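PDB 4FC4: nitrite transporter NirC from Salmonella enterica subsp. enterica serovar Typhimurium, which carries nitrite across the cytoplasmic membrane in both directions, as a pentameric channel of the formate/nitrite transporter family. Local coordinates for residues A36-G41 / S77-G82. Residues are numbered along the deposited sequence; the frame is centred on the assembly and turned at random.
Sequences AYVGLG and SELFTG
Val-38 and Leu-79 make the aliphatic contact of this small, buried interface, with Val-38 CG2 and Leu-79 CD1 4.1 Å apart. The two side chains cross at about a right angle, and the touch is made by one methyl of each. In Val-38 it is the branch lying anti to the carbonyl carbon that reaches across. Leu-79 arrives differently: its CB does not aim at the helix, but CG anti to the backbone N (chi1 -172°) and chi2 near 53° together bring CD1 up to the valine. Val-72 packs against both residues, and helix 198-209 adds Ala-200 against Val-38 and Val-199 against Leu-79.

Helix 24-51 here meets residues 77-79, part of the extended link that joins helix 67-75 to helix 80-93, a break within a membrane span that is characteristic of the aquaporin-like fold of formate/nitrite channels. Leu-79 occupies the N-cap position of helix 80-93, and Asn-112 holds the junction by hydrogen bonds, ND2 to Glu-78 O and OD1 to Phe-80 N.

The second touch is van der Waals contact to an aromatic ring: Ser-77 CB approaches Tyr-37 obliquely, 4.2 Å from CE2. Both hydroxyls are engaged elsewhere. Ser-77 OG bonds back to Val-72 O, whereas Tyr-37 OH pairs with Tyr-245 OH of the second subunit, where Leu-166 also packs on the tyrosine.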
loop_
_atom_site.group_PDB
_atom_site.type_symbol
_atom_site.label_atom_id
_atom_site.label_comp_id
_atom_site.label_asym_id
_atom_site.label_seq_id
_atom_site.Cartn_x
_atom_site.Cartn_y
_atom_site.Cartn_z
ATOM N N ALA B 36 10.505 24.143 -5.848
ATOM C CA ALA B 36 11.582 23.252 -5.441
ATOM C C ALA B 36 11.053 21.813 -5.139
ATOM O O ALA B 36 11.643 20.811 -5.628
ATOM C CB ALA B 36 12.333 23.848 -4.247
ATOM N N TYR B 37 9.927 21.718 -4.412
ATOM C CA TYR B 37 9.339 20.419 -4.016
ATOM C C TYR B 37 8.888 19.655 -5.218
ATOM O O TYR B 37 9.214 18.460 -5.346
ATOM C CB TYR B 37 8.168 20.585 -3.059
ATOM C CG TYR B 37 8.556 21.162 -1.676
ATOM C CD1 TYR B 37 9.914 21.279 -1.268
ATOM C CD2 TYR B 37 7.563 21.559 -0.784
ATOM C CE1 TYR B 37 10.227 21.792 -0.050
ATOM C CE2 TYR B 37 7.879 22.074 0.439
ATOM C CZ TYR B 37 9.198 22.200 0.805
ATOM O OH TYR B 37 9.451 22.775 2.040
ATOM N N VAL B 38 8.149 20.336 -6.106
ATOM C CA VAL B 38 7.709 19.697 -7.326
ATOM C C VAL B 38 8.939 19.200 -8.105
ATOM O O VAL B 38 8.939 18.054 -8.601
ATOM C CB VAL B 38 6.759 20.568 -8.167
ATOM C CG1 VAL B 38 6.336 19.834 -9.456
ATOM C CG2 VAL B 38 5.494 20.884 -7.379
ATOM N N GLY B 39 9.982 20.041 -8.165
ATOM C CA GLY B 39 11.268 19.690 -8.747
ATOM C C GLY B 39 11.896 18.388 -8.211
ATOM O O GLY B 39 12.407 17.588 -9.004
ATOM N N LEU B 40 11.929 18.208 -6.883
ATOM C CA LEU B 40 12.550 17.058 -6.303
ATOM C C LEU B 40 11.764 15.833 -6.808
ATOM O O LEU B 40 12.352 14.771 -7.054
ATOM C CB LEU B 40 12.558 17.149 -4.750
ATOM C CG LEU B 40 13.515 18.193 -4.062
ATOM C CD1 LEU B 40 13.115 18.422 -2.626
ATOM C CD2 LEU B 40 14.988 17.720 -4.095
ATOM N N GLY B 41 10.451 15.979 -7.001
ATOM C CA GLY B 41 9.670 14.977 -7.721
ATOM C C GLY B 41 10.099 14.702 -9.170
ATOM O O GLY B 41 10.182 13.540 -9.608
ATOM N N SER B 77 3.369 24.806 1.316
ATOM C CA SER B 77 4.004 25.710 0.326
ATOM C C SER B 77 2.921 26.451 -0.508
ATOM O O SER B 77 1.751 26.263 -0.293
ATOM C CB SER B 77 4.888 24.880 -0.582
ATOM O OG SER B 77 4.084 23.945 -1.270
ATOM N N GLU B 78 3.288 27.260 -1.485
ATOM C CA GLU B 78 2.249 27.847 -2.378
ATOM C C GLU B 78 2.452 27.507 -3.859
ATOM O O GLU B 78 3.475 27.828 -4.419
ATOM C CB GLU B 78 2.121 29.362 -2.161
ATOM C CG GLU B 78 1.886 29.698 -0.695
ATOM C CD GLU B 78 0.472 29.349 -0.164
ATOM O OE1 GLU B 78 -0.470 29.078 -0.963
ATOM O OE2 GLU B 78 0.261 29.425 1.081
ATOM N N LEU B 79 1.483 26.835 -4.464
ATOM C CA LEU B 79 1.610 26.263 -5.791
ATOM C C LEU B 79 0.678 27.019 -6.701
ATOM O O LEU B 79 -0.514 27.115 -6.450
ATOM C CB LEU B 79 1.222 24.758 -5.772
ATOM C CG LEU B 79 1.480 23.950 -7.068
ATOM C CD1 LEU B 79 2.932 24.107 -7.533
ATOM C CD2 LEU B 79 1.071 22.444 -6.951
ATOM N N PHE B 80 1.225 27.570 -7.777
ATOM C CA PHE B 80 0.432 28.418 -8.633
ATOM C C PHE B 80 -0.786 27.648 -9.160
ATOM O O PHE B 80 -1.881 28.226 -9.230
ATOM C CB PHE B 80 1.273 29.011 -9.777
ATOM C CG PHE B 80 0.462 29.343 -11.004
ATOM C CD1 PHE B 80 0.208 28.357 -11.975
ATOM C CD2 PHE B 80 -0.092 30.627 -11.170
ATOM C CE1 PHE B 80 -0.567 28.657 -13.095
ATOM C CE2 PHE B 80 -0.878 30.921 -12.283
ATOM C CZ PHE B 80 -1.111 29.945 -13.250
ATOM N N THR B 81 -0.617 26.363 -9.512
ATOM C CA THR B 81 -1.709 25.645 -10.193
ATOM C C THR B 81 -2.884 25.442 -9.262
ATOM O O THR B 81 -4.017 25.414 -9.694
ATOM C CB THR B 81 -1.252 24.312 -10.831
ATOM O OG1 THR B 81 -0.574 23.537 -9.840
ATOM C CG2 THR B 81 -0.282 24.596 -12.015
ATOM N N GLY B 82 -2.614 25.349 -7.962
ATOM C CA GLY B 82 -3.675 25.189 -6.950
ATOM C C GLY B 82 -4.303 26.553 -6.678
ATOM O O GLY B 82 -5.517 26.652 -6.471
#